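Local coordinates for protein importin-95 (Chaetomium thermophilum, PDB 4XRI) that probably carries protein cargo into the nucleus as a flexible HEAT-repeat transport receptor of the importin-beta family, and probably binds a small GTPase, at residues H36-E39 / T40-Q44; S43-L46 / L47-Q51; T418-Q421 / P422-M426; S634-A637 / N638-E642; K646-E649 / A650-P653. The protein carries 2 engineered substitutions. All coordinates share one frame; numbering follows the deposited sequence.

From the N terminus, contact 1 spans the turn between helix 24-40 and helix 42-54, and contact 2 carries on within helix 42-54; the two overlap at Ser43 and Gln44 and touch where Ala38 CB lies 3.6 Å from Tyr45 CD2. Contact 3, inside helix 409-425, stands apart, its centre about 70 Å from that of contact 1, on the opposite side of the chain's centre. Contact 4 closes the end of helix 625-640 and contact 5 opens helix 648-660, the next helix in the chain, with Met640 SD 4.0 Å from Tyr647 CE1. All five are local; after the overlapping first pair the rest follow in series, and none nests or crosses.

Contact 1. Residues H36-E39 / T40-Q44; sequences HAAE and TNFSQ
Thr40 and Phe42 meet the last turn of helix 24-40 where the chain turns from that helix into helix 42-54. Two backbone bonds finish the first helix: Thr40 N gives to His36 O at 2.9 Å, and Asn41 N reaches Ala37 O in a weak bond of 3.3 Å. His36 O also accepts from Glu39 N, so two donors grip it. Asn41 then leaves helical geometry and serves as N-cap of the next helix: its OD1 takes Gln44 N at 3.2 Å, the N-H coming from well above the plane of the Asn41 amide.

Side-chain van der Waals contacts, some against backbone oxygens, surround these bonds. Thr40 CG2 sits between backbone N and carbonyl carbon (OG1 chi1 -180°), a placing that turns the methyl to within 3.4 Å of Ala37 O and loosely over one face of the His36 imidazole, whose NE2 is 4.3 Å from Thr40 CB. Phe42 sets its ring edge to Ala38 O, with CD1 3.6 Å from that oxygen. Ala38 CB and Phe42 CD1 form an apolar pair, and Phe42 rests further on Ala73 and Thr93.

The chemistry implies a short joint between helices, the first ended by main-chain bonds and the second capped by the Asn41 side-chain oxygen.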
loop_
_atom_site.group_PDB
_atom_site.type_symbol
_atom_site.label_atom_id
_atom_site.label_comp_id
_atom_site.label_asym_id
_atom_site.label_seq_id
_atom_site.Cartn_x
_atom_site.Cartn_y
_atom_site.Cartn_z
ATOM N N HIS A 36 15.648 33.468 -1.084
ATOM C CA HIS A 36 15.924 34.752 -1.717
ATOM C C HIS A 36 17.400 34.883 -2.058
ATOM O O HIS A 36 17.759 35.367 -3.133
ATOM C CB HIS A 36 15.490 35.906 -0.810
ATOM C CG HIS A 36 16.068 37.229 -1.200
ATOM N ND1 HIS A 36 16.970 37.911 -0.409
ATOM C CD2 HIS A 36 15.882 37.995 -2.302
ATOM C CE1 HIS A 36 17.308 39.040 -1.004
ATOM N NE2 HIS A 36 16.663 39.116 -2.156
ATOM N N ALA A 37 18.252 34.446 -1.135
ATOM C CA ALA A 37 19.693 34.477 -1.346
ATOM C C ALA A 37 20.099 33.603 -2.525
ATOM O O ALA A 37 20.975 33.966 -3.305
ATOM C CB ALA A 37 20.423 34.036 -0.086
ATOM N N ALA A 38 19.446 32.455 -2.657
ATOM C CA ALA A 38 19.742 31.529 -3.742
ATOM C C ALA A 38 19.226 32.061 -5.074
ATOM O O ALA A 38 19.623 31.588 -6.138
ATOM C CB ALA A 38 19.140 30.163 -3.452
ATOM N N GLU A 39 18.333 33.042 -5.006
ATOM C CA GLU A 39 17.730 33.623 -6.197
ATOM C C GLU A 39 18.518 34.841 -6.675
ATOM O O GLU A 39 18.695 35.036 -7.876
ATOM C CB GLU A 39 16.275 34.010 -5.921
ATOM C CG GLU A 39 15.304 32.827 -5.916
ATOM C CD GLU A 39 13.922 33.179 -5.379
ATOM O OE1 GLU A 39 13.695 34.352 -5.013
ATOM O OE2 GLU A 39 13.064 32.273 -5.321
ATOM N N THR A 40 19.010 35.649 -5.739
ATOM C CA THR A 40 19.699 36.885 -6.107
ATOM C C THR A 40 21.114 36.615 -6.634
ATOM O O THR A 40 21.526 37.205 -7.633
ATOM C CB THR A 40 19.753 37.877 -4.918
ATOM O OG1 THR A 40 20.429 39.072 -5.323
ATOM C CG2 THR A 40 20.453 37.279 -3.705
ATOM N N ASN A 41 21.852 35.725 -5.974
ATOM C CA ASN A 41 23.184 35.347 -6.427
ATOM C C ASN A 41 23.474 33.923 -5.983
ATOM O O ASN A 41 23.945 33.691 -4.868
ATOM C CB ASN A 41 24.246 36.313 -5.889
ATOM C CG ASN A 41 25.604 36.136 -6.561
ATOM O OD1 ASN A 41 25.922 35.071 -7.089
ATOM N ND2 ASN A 41 26.412 37.191 -6.539
ATOM N N PHE A 42 23.193 32.975 -6.869
ATOM C CA PHE A 42 23.293 31.558 -6.544
ATOM C C PHE A 42 24.718 31.146 -6.182
ATOM O O PHE A 42 24.930 30.387 -5.238
ATOM C CB PHE A 42 22.784 30.715 -7.712
ATOM C CG PHE A 42 22.745 29.245 -7.426
ATOM C CD1 PHE A 42 21.855 28.731 -6.497
ATOM C CD2 PHE A 42 23.594 28.374 -8.086
ATOM C CE1 PHE A 42 21.815 27.378 -6.230
ATOM C CE2 PHE A 42 23.559 27.018 -7.823
ATOM C CZ PHE A 42 22.668 26.520 -6.894
ATOM N N SER A 43 25.689 31.660 -6.928
ATOM C CA SER A 43 27.092 31.335 -6.689
ATOM C C SER A 43 27.556 31.815 -5.319
ATOM O O SER A 43 28.223 31.083 -4.587
ATOM C CB SER A 43 27.976 31.941 -7.781
ATOM O OG SER A 43 27.720 31.328 -9.032
ATOM N N GLN A 44 27.196 33.047 -4.974
ATOM C CA GLN A 44 27.582 33.624 -3.692
ATOM C C GLN A 44 26.894 32.887 -2.550
ATOM O O GLN A 44 27.452 32.745 -1.460
ATOM C CB GLN A 44 27.239 35.114 -3.648
ATOM C CG GLN A 44 28.193 35.941 -2.803
ATOM C CD GLN A 44 29.608 35.941 -3.353
ATOM O OE1 GLN A 44 29.827 35.696 -4.541
ATOM N NE2 GLN A 44 30.579 36.210 -2.488
#

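Contact 2. Residues S43-L46 / L47-Q51; sequences SQYL and LTLVQ
Tyr45 carries its ring carbon CG opposite its backbone N (chi1 178°) and Leu49 turns CG away from its carbonyl carbon (chi1 -75°), and these two settings bring the phenol ring and a leucine methyl together one turn apart in helix 42-54. They make an i to i+4 pair on one helix of the HEAT-repeat solenoid, in the importin-beta N-terminal domain. Leu49 CD1 comes over one face of the ring in a CH-pi contact, 3.6 Å from the Tyr45 ring centroid and displaced toward the rim. Leu49 CG also lies 3.3 Å from Tyr45 O, and the leucine thereby bridges the backbone and the ring of the same residue.

Main-chain bonds keep the helix regular: Leu47 N to Ser43 O, Leu49 N to Tyr45 O and Val50 N to Leu46 O. On another side of the helix, the bent Gln44 side chain passes Leu47 at a slant, with OE1 near CD1.

The helix packs on three neighbours. Leu46 and Val50 touch Leu70 of helix 60-72, where Tyr45 and Leu49 both touch Ala69; Leu47 lies on Arg100 of helix 95-108; and Tyr45 also leans back on Leu34 of helix 24-40.

Gln44 O receives two donors from Thr48, its backbone N at 2.9 Å and its hydroxyl OG1 at 2.7 Å, arriving from opposite faces of the carbonyl plane.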
loop_
_atom_site.group_PDB
_atom_site.type_symbol
_atom_site.label_atom_id
_atom_site.label_comp_id
_atom_site.label_asym_id
_atom_site.label_seq_id
_atom_site.Cartn_x
_atom_site.Cartn_y
_atom_site.Cartn_z
ATOM N N SER A 43 25.689 31.660 -6.928
ATOM C CA SER A 43 27.092 31.335 -6.689
ATOM C C SER A 43 27.556 31.815 -5.319
ATOM O O SER A 43 28.223 31.083 -4.587
ATOM C CB SER A 43 27.976 31.941 -7.781
ATOM O OG SER A 43 27.720 31.328 -9.032
ATOM N N GLN A 44 27.196 33.047 -4.974
ATOM C CA GLN A 44 27.582 33.624 -3.692
ATOM C C GLN A 44 26.894 32.887 -2.550
ATOM O O GLN A 44 27.452 32.745 -1.460
ATOM C CB GLN A 44 27.239 35.114 -3.648
ATOM C CG GLN A 44 28.193 35.941 -2.803
ATOM C CD GLN A 44 29.608 35.941 -3.353
ATOM O OE1 GLN A 44 29.827 35.696 -4.541
ATOM N NE2 GLN A 44 30.579 36.210 -2.488
ATOM N N TYR A 45 25.678 32.422 -2.816
ATOM C CA TYR A 45 24.928 31.597 -1.874
ATOM C C TYR A 45 25.695 30.310 -1.584
ATOM O O TYR A 45 25.822 29.896 -0.432
ATOM C CB TYR A 45 23.536 31.291 -2.435
ATOM C CG TYR A 45 22.664 30.403 -1.571
ATOM C CD1 TYR A 45 22.213 30.830 -0.328
ATOM C CD2 TYR A 45 22.260 29.150 -2.017
ATOM C CE1 TYR A 45 21.403 30.025 0.457
ATOM C CE2 TYR A 45 21.451 28.338 -1.242
ATOM C CZ TYR A 45 21.023 28.782 -0.008
ATOM O OH TYR A 45 20.219 27.978 0.767
ATOM N N LEU A 46 26.217 29.693 -2.640
ATOM C CA LEU A 46 26.995 28.466 -2.513
ATOM C C LEU A 46 28.273 28.694 -1.716
ATOM O O LEU A 46 28.592 27.928 -0.807
ATOM C CB LEU A 46 27.344 27.898 -3.892
ATOM C CG LEU A 46 26.176 27.473 -4.781
ATOM C CD1 LEU A 46 26.682 26.691 -5.986
ATOM C CD2 LEU A 46 25.163 26.662 -3.991
ATOM N N LEU A 47 29.000 29.751 -2.066
ATOM C CA LEU A 47 30.244 30.098 -1.387
ATOM C C LEU A 47 30.033 30.347 0.098
ATOM O O LEU A 47 30.754 29.806 0.937
ATOM C CB LEU A 47 30.873 31.334 -2.027
ATOM C CG LEU A 47 31.646 31.085 -3.319
ATOM C CD1 LEU A 47 32.122 32.395 -3.921
ATOM C CD2 LEU A 47 32.817 30.169 -3.031
ATOM N N THR A 48 29.042 31.175 0.409
ATOM C CA THR A 48 28.711 31.504 1.790
ATOM C C THR A 48 28.445 30.250 2.615
ATOM O O THR A 48 28.961 30.095 3.723
ATOM C CB THR A 48 27.475 32.422 1.869
ATOM O OG1 THR A 48 27.715 33.615 1.112
ATOM C CG2 THR A 48 27.178 32.792 3.314
ATOM N N LEU A 49 27.647 29.352 2.051
ATOM C CA LEU A 49 27.243 28.135 2.744
ATOM C C LEU A 49 28.398 27.159 2.953
ATOM O O LEU A 49 28.543 26.587 4.034
ATOM C CB LEU A 49 26.116 27.440 1.980
ATOM C CG LEU A 49 24.740 28.090 2.096
ATOM C CD1 LEU A 49 23.722 27.285 1.309
ATOM C CD2 LEU A 49 24.331 28.199 3.556
ATOM N N VAL A 50 29.217 26.970 1.924
ATOM C CA VAL A 50 30.327 26.030 2.024
ATOM C C VAL A 50 31.408 26.575 2.957
ATOM O O VAL A 50 32.126 25.810 3.603
ATOM C CB VAL A 50 30.938 25.702 0.637
ATOM C CG1 VAL A 50 31.734 26.875 0.084
ATOM C CG2 VAL A 50 31.806 24.454 0.724
ATOM N N GLN A 51 31.512 27.899 3.040
ATOM C CA GLN A 51 32.484 28.522 3.929
ATOM C C GLN A 51 32.056 28.354 5.381
ATOM O O GLN A 51 32.883 28.092 6.258
ATOM C CB GLN A 51 32.662 30.003 3.592
ATOM C CG GLN A 51 33.621 30.258 2.441
ATOM C CD GLN A 51 33.733 31.728 2.084
ATOM O OE1 GLN A 51 32.742 32.458 2.093
ATOM N NE2 GLN A 51 34.947 32.172 1.773
#

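Contact 3. Residues T418-Q421 / P422-M426; sequences TGMQ and PLIAM
The side chains of Gln421 and Pro422 cross at about a right angle, the amide of the glutamine folded against the proline ring. The Gln421 chain first leads away from its backbone N (chi1 158°) and then bends at chi2, which lays the amide over the following peptide and the proline ring: OE1 comes within 3.4 Å of Pro422 CD, and NE2 lies 3.5 Å from Pro422 N. One turn on from Met420, Ile424 CG1 is 3.1 Å from Met420 O, and Ile424 CD1 meets Met420 CG at 4.3 Å.

Behind this shell lies a proline kink in helix 409-425. The ring nitrogen has no hydrogen to offer, and Pro422 CD instead stands 3.5 Å from Thr418 O where a helical donor would be expected. Regular bonding resumes at once: Leu423 N gives to Gly419 O at 3.1 Å, Ile424 N to Met420 O and Ala425 N to Gln421 O. Replacing the ring by an alanine here would probably leave the Gln421 amide without the CD and CG surface it folds on and set it free to turn.

On the N-terminal side of the kink, Thr418 OG1 is hydrogen-bonded to Pro414 O.

Within this HEAT-like repeat the helix is packed by its neighbours. Met420 and Ile424 lie against Leu462 of helix 455-472, with His458 touching Met420 and Gln421, while Leu423 meets Leu442 and Ile445 of helix 432-449 and Val397 and Phe400 of helix 390-402.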
loop_
_atom_site.group_PDB
_atom_site.type_symbol
_atom_site.label_atom_id
_atom_site.label_comp_id
_atom_site.label_asym_id
_atom_site.label_seq_id
_atom_site.Cartn_x
_atom_site.Cartn_y
_atom_site.Cartn_z
ATOM N N THR A 418 -9.686 -27.571 20.974
ATOM C CA THR A 418 -9.168 -27.824 22.311
ATOM C C THR A 418 -8.935 -26.521 23.071
ATOM O O THR A 418 -9.193 -26.434 24.273
ATOM C CB THR A 418 -7.850 -28.631 22.254
ATOM O OG1 THR A 418 -8.120 -29.956 21.778
ATOM C CG2 THR A 418 -7.202 -28.720 23.628
ATOM N N GLY A 419 -8.464 -25.503 22.360
ATOM C CA GLY A 419 -8.071 -24.258 22.994
ATOM C C GLY A 419 -9.122 -23.164 23.017
ATOM O O GLY A 419 -8.881 -22.093 23.575
ATOM N N MET A 420 -10.286 -23.426 22.432
ATOM C CA MET A 420 -11.314 -22.398 22.299
ATOM C C MET A 420 -11.844 -21.930 23.653
ATOM O O MET A 420 -11.839 -20.735 23.947
ATOM C CB MET A 420 -12.472 -22.903 21.440
ATOM C CG MET A 420 -13.249 -21.787 20.765
ATOM S SD MET A 420 -12.168 -20.773 19.739
ATOM C CE MET A 420 -13.210 -19.350 19.436
ATOM N N GLN A 421 -12.295 -22.873 24.476
ATOM C CA GLN A 421 -12.827 -22.543 25.797
ATOM C C GLN A 421 -11.792 -21.911 26.744
ATOM O O GLN A 421 -12.106 -20.933 27.422
ATOM C CB GLN A 421 -13.435 -23.790 26.446
ATOM C CG GLN A 421 -13.548 -23.726 27.959
ATOM C CD GLN A 421 -12.461 -24.525 28.653
ATOM O OE1 GLN A 421 -12.122 -25.630 28.229
ATOM N NE2 GLN A 421 -11.902 -23.965 29.720
ATOM N N PRO A 422 -10.559 -22.462 26.806
ATOM C CA PRO A 422 -9.584 -21.783 27.671
ATOM C C PRO A 422 -9.272 -20.361 27.216
ATOM O O PRO A 422 -9.108 -19.476 28.053
ATOM C CB PRO A 422 -8.339 -22.672 27.559
ATOM C CG PRO A 422 -8.864 -24.010 27.204
ATOM C CD PRO A 422 -10.026 -23.742 26.302
ATOM N N LEU A 423 -9.201 -20.147 25.906
ATOM C CA LEU A 423 -8.895 -18.823 25.377
ATOM C C LEU A 423 -10.032 -17.848 25.658
ATOM O O LEU A 423 -9.796 -16.679 25.946
ATOM C CB LEU A 423 -8.619 -18.886 23.876
ATOM C CG LEU A 423 -7.897 -17.657 23.320
ATOM C CD1 LEU A 423 -6.529 -17.524 23.959
ATOM C CD2 LEU A 423 -7.772 -17.726 21.813
ATOM N N ILE A 424 -11.266 -18.336 25.579
ATOM C CA ILE A 424 -12.427 -17.509 25.890
ATOM C C ILE A 424 -12.406 -17.110 27.361
ATOM O O ILE A 424 -12.753 -15.983 27.719
ATOM C CB ILE A 424 -13.743 -18.235 25.563
ATOM C CG1 ILE A 424 -13.904 -18.379 24.050
ATOM C CG2 ILE A 424 -14.934 -17.482 26.133
ATOM C CD1 ILE A 424 -15.143 -19.139 23.640
ATOM N N ALA A 425 -11.975 -18.037 28.209
ATOM C CA ALA A 425 -11.879 -17.781 29.640
ATOM C C ALA A 425 -10.847 -16.698 29.936
ATOM O O ALA A 425 -10.954 -15.978 30.927
ATOM C CB ALA A 425 -11.534 -19.060 30.383
ATOM N N MET A 426 -9.853 -16.581 29.060
ATOM C CA MET A 426 -8.783 -15.602 29.222
ATOM C C MET A 426 -9.297 -14.168 29.096
ATOM O O MET A 426 -8.594 -13.216 29.432
ATOM C CB MET A 426 -7.679 -15.848 28.190
ATOM C CG MET A 426 -6.270 -15.550 28.683
ATOM S SD MET A 426 -5.679 -16.801 29.835
ATOM C CE MET A 426 -6.329 -18.281 29.064
#

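Contact 4. Residues S634-A637 / N638-E642; sequences SALA and NAMEE
Leu636 and Met640 lie side by side at the end of helix 625-640, pointing the same way. With chi1 at -172° the leucine swings its branches off its own N and along the helix to the thioether: Leu636 CD1 is 3.6 Å from Met640 SD and 3.9 Å from Met640 CG. With an alanine in place of Met640, Leu636 CD1 would probably lose its sulfur neighbour and a gap would open beside it. Leu636 O accepts Met640 N at 2.9 Å, while Ala639 N bonds Ala635 O and, more weakly, Leu636 O.

Asn638, exposed, sets CB 3.6 Å from Ser634 O, the oxygen that its own N-H bonds. A water ties its amide to the helix, donating to Ala635 O at 2.8 Å and accepting from Asn638 ND2 at 3.2 Å. Asn638 also touches Ser681 of helix 665-682, and Ser634 OG bonds Asp677 of that helix.

These i to i+4 pairs end a helix in the helical-repeat solenoid of importin beta; Leu636 rests on Ile601 and on Ile608 and Met609 of helix 605-616.

Ala637, buried, packs its methyl on Phe644. Its oxygen takes the final backbone bond, from Glu641 N to Ala637 O at 2.8 Å, and Glu641 then leaves helical geometry with a positive phi of 55°.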
loop_
_atom_site.group_PDB
_atom_site.type_symbol
_atom_site.label_atom_id
_atom_site.label_comp_id
_atom_site.label_asym_id
_atom_site.label_seq_id
_atom_site.Cartn_x
_atom_site.Cartn_y
_atom_site.Cartn_z
ATOM N N SER A 634 -25.709 5.895 -4.115
ATOM C CA SER A 634 -25.485 4.869 -5.128
ATOM C C SER A 634 -26.219 3.585 -4.766
ATOM O O SER A 634 -26.828 2.940 -5.622
ATOM C CB SER A 634 -23.990 4.588 -5.293
ATOM O OG SER A 634 -23.774 3.433 -6.085
ATOM N N ALA A 635 -26.154 3.227 -3.488
ATOM C CA ALA A 635 -26.851 2.054 -2.971
ATOM C C ALA A 635 -28.356 2.191 -3.166
ATOM O O ALA A 635 -29.024 1.257 -3.610
ATOM C CB ALA A 635 -26.526 1.849 -1.506
ATOM N N LEU A 636 -28.880 3.370 -2.850
ATOM C CA LEU A 636 -30.310 3.625 -2.962
ATOM C C LEU A 636 -30.775 3.574 -4.415
ATOM O O LEU A 636 -31.868 3.087 -4.708
ATOM C CB LEU A 636 -30.666 4.979 -2.348
ATOM C CG LEU A 636 -32.172 5.227 -2.249
ATOM C CD1 LEU A 636 -32.798 4.243 -1.270
ATOM C CD2 LEU A 636 -32.476 6.661 -1.849
ATOM N N ALA A 637 -29.942 4.072 -5.321
ATOM C CA ALA A 637 -30.279 4.061 -6.738
ATOM C C ALA A 637 -30.323 2.632 -7.270
ATOM O O ALA A 637 -31.214 2.277 -8.038
ATOM C CB ALA A 637 -29.281 4.901 -7.533
ATOM N N ASN A 638 -29.353 1.821 -6.859
ATOM C CA ASN A 638 -29.290 0.420 -7.262
ATOM C C ASN A 638 -30.473 -0.373 -6.723
ATOM O O ASN A 638 -30.946 -1.313 -7.360
ATOM C CB ASN A 638 -27.981 -0.214 -6.786
ATOM C CG ASN A 638 -27.912 -1.702 -7.080
ATOM O OD1 ASN A 638 -27.504 -2.112 -8.166
ATOM N ND2 ASN A 638 -28.301 -2.518 -6.106
ATOM N N ALA A 639 -30.950 0.025 -5.548
ATOM C CA ALA A 639 -32.035 -0.677 -4.878
ATOM C C ALA A 639 -33.401 -0.283 -5.434
ATOM O O ALA A 639 -34.260 -1.138 -5.647
ATOM C CB ALA A 639 -31.984 -0.414 -3.382
ATOM N N MET A 640 -33.599 1.009 -5.668
ATOM C CA MET A 640 -34.901 1.509 -6.097
ATOM C C MET A 640 -35.057 1.534 -7.617
ATOM O O MET A 640 -36.175 1.571 -8.128
ATOM C CB MET A 640 -35.144 2.905 -5.519
ATOM C CG MET A 640 -35.257 2.924 -4.000
ATOM S SD MET A 640 -35.789 4.515 -3.341
ATOM C CE MET A 640 -37.419 4.661 -4.067
ATOM N N GLU A 641 -33.931 1.511 -8.327
ATOM C CA GLU A 641 -33.914 1.507 -9.791
ATOM C C GLU A 641 -34.705 2.678 -10.377
ATOM O O GLU A 641 -34.445 3.827 -10.033
ATOM C CB GLU A 641 -34.434 0.165 -10.322
ATOM C CG GLU A 641 -33.483 -0.988 -10.020
ATOM C CD GLU A 641 -33.974 -2.330 -10.521
ATOM O OE1 GLU A 641 -35.197 -2.570 -10.498
ATOM O OE2 GLU A 641 -33.130 -3.149 -10.942
ATOM N N GLU A 642 -35.663 2.399 -11.257
ATOM C CA GLU A 642 -36.418 3.466 -11.920
ATOM C C GLU A 642 -37.214 4.320 -10.930
ATOM O O GLU A 642 -37.548 5.466 -11.220
ATOM C CB GLU A 642 -37.361 2.889 -12.980
ATOM C CG GLU A 642 -38.130 1.654 -12.545
ATOM C CD GLU A 642 -37.311 0.383 -12.676
ATOM O OE1 GLU A 642 -37.557 -0.567 -11.901
ATOM O OE2 GLU A 642 -36.419 0.340 -13.551
HETATM O O HOH W 1 -28.027 -1.280 -3.213
#

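Contact 5. Residues K646-E649 / A650-P653; sequences KYME and AFAP
Met648 folds back on itself at the start of helix 648-660 and meets two residues of the next turn. All three of its side-chain torsions lie near -60° (chi1 -76°, chi2 -57°), a curl that sets SD at the edge of the Phe651 ring, 4.5 Å from CD2, and brings CE to 4.3 Å from Ala652 CB. Sulfur and methyl thus serve different neighbours. Ala652 CB in turn sits 3.0 Å from Met648 O, whose bond to Ala652 N is 2.9 Å.

Phe651 CB passes 3.2 Å from Tyr647 O. A chi1 of 176° takes the Phe651 ring away from its own N, and the ring runs on to Met609 and Leu613 of helix 605-616 and Ile633 of helix 625-640, keeping its edge at Met648 SD. Phe651 N donates to Tyr647 O within the carbonyl plane.

Residues 648-653 open helix 648-660 of the helical-repeat solenoid of importin beta. A water stands in at this opening turn, giving a hydrogen to Lys646 O at 2.7 Å and taking one from Ala650 N at 3.0 Å. Pro653 lacks an N-H and kinks the helix, with CD 3.4 Å from Glu649 O.

The Tyr647 ring is held by several partners: Lys646 CG lies over the centre of one ring face, Phe644 meets the ring edge-to-face, and the OH bonds Asp606, which also pairs with Lys646 NZ in a salt bridge. Met648 also packs on Val678 and Leu682 of helix 665-682.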
loop_
_atom_site.group_PDB
_atom_site.type_symbol
_atom_site.label_atom_id
_atom_site.label_comp_id
_atom_site.label_asym_id
_atom_site.label_seq_id
_atom_site.Cartn_x
_atom_site.Cartn_y
_atom_site.Cartn_z
ATOM N N LYS A 646 -37.239 9.976 -9.353
ATOM C CA LYS A 646 -37.883 11.140 -8.748
ATOM C C LYS A 646 -36.914 12.003 -7.939
ATOM O O LYS A 646 -37.221 13.153 -7.619
ATOM C CB LYS A 646 -39.050 10.707 -7.854
ATOM C CG LYS A 646 -38.676 9.816 -6.677
ATOM C CD LYS A 646 -39.814 9.772 -5.666
ATOM C CE LYS A 646 -39.730 8.567 -4.753
ATOM N NZ LYS A 646 -40.808 8.590 -3.723
ATOM N N TYR A 647 -35.745 11.457 -7.620
ATOM C CA TYR A 647 -34.748 12.195 -6.845
ATOM C C TYR A 647 -33.738 12.913 -7.732
ATOM O O TYR A 647 -32.883 13.648 -7.239
ATOM C CB TYR A 647 -34.005 11.259 -5.889
ATOM C CG TYR A 647 -34.922 10.487 -4.974
ATOM C CD1 TYR A 647 -34.961 9.099 -5.005
ATOM C CD2 TYR A 647 -35.763 11.148 -4.091
ATOM C CE1 TYR A 647 -35.805 8.391 -4.172
ATOM C CE2 TYR A 647 -36.613 10.449 -3.258
ATOM C CZ TYR A 647 -36.627 9.071 -3.301
ATOM O OH TYR A 647 -37.472 8.370 -2.476
ATOM N N MET A 648 -33.842 12.703 -9.039
ATOM C CA MET A 648 -32.842 13.220 -9.966
ATOM C C MET A 648 -32.878 14.739 -10.102
ATOM O O MET A 648 -31.845 15.360 -10.320
ATOM C CB MET A 648 -33.008 12.570 -11.343
ATOM C CG MET A 648 -32.485 11.139 -11.403
ATOM S SD MET A 648 -30.742 11.020 -10.935
ATOM C CE MET A 648 -29.950 11.825 -12.326
ATOM N N GLU A 649 -34.057 15.342 -9.978
ATOM C CA GLU A 649 -34.154 16.794 -10.089
ATOM C C GLU A 649 -33.345 17.473 -8.986
ATOM O O GLU A 649 -32.624 18.442 -9.231
ATOM C CB GLU A 649 -35.611 17.258 -10.034
ATOM C CG GLU A 649 -35.778 18.755 -10.261
ATOM C CD GLU A 649 -37.230 19.185 -10.342
ATOM O OE1 GLU A 649 -38.115 18.305 -10.322
ATOM O OE2 GLU A 649 -37.483 20.406 -10.423
ATOM N N ALA A 650 -33.456 16.947 -7.772
ATOM C CA ALA A 650 -32.752 17.511 -6.629
ATOM C C ALA A 650 -31.291 17.075 -6.589
ATOM O O ALA A 650 -30.414 17.855 -6.219
ATOM C CB ALA A 650 -33.449 17.121 -5.337
ATOM N N PHE A 651 -31.029 15.831 -6.978
ATOM C CA PHE A 651 -29.695 15.259 -6.814
ATOM C C PHE A 651 -28.719 15.587 -7.945
ATOM O O PHE A 651 -27.530 15.770 -7.691
ATOM C CB PHE A 651 -29.788 13.740 -6.657
ATOM C CG PHE A 651 -28.450 13.059 -6.588
ATOM C CD1 PHE A 651 -27.520 13.429 -5.631
ATOM C CD2 PHE A 651 -28.127 12.042 -7.469
ATOM C CE1 PHE A 651 -26.287 12.813 -5.570
ATOM C CE2 PHE A 651 -26.896 11.414 -7.404
ATOM C CZ PHE A 651 -25.977 11.799 -6.451
ATOM N N ALA A 652 -29.214 15.660 -9.178
ATOM C CA ALA A 652 -28.346 15.849 -10.347
ATOM C C ALA A 652 -27.388 17.049 -10.240
ATOM O O ALA A 652 -26.217 16.918 -10.596
ATOM C CB ALA A 652 -29.185 15.967 -11.626
ATOM N N PRO A 653 -27.867 18.217 -9.761
ATOM C CA PRO A 653 -26.908 19.324 -9.627
ATOM C C PRO A 653 -25.747 19.032 -8.671
ATOM O O PRO A 653 -24.628 19.485 -8.921
ATOM C CB PRO A 653 -27.776 20.469 -9.093
ATOM C CG PRO A 653 -29.128 20.174 -9.619
ATOM C CD PRO A 653 -29.250 18.683 -9.543
HETATM O O HOH W 2 -35.975 15.467 -6.995
#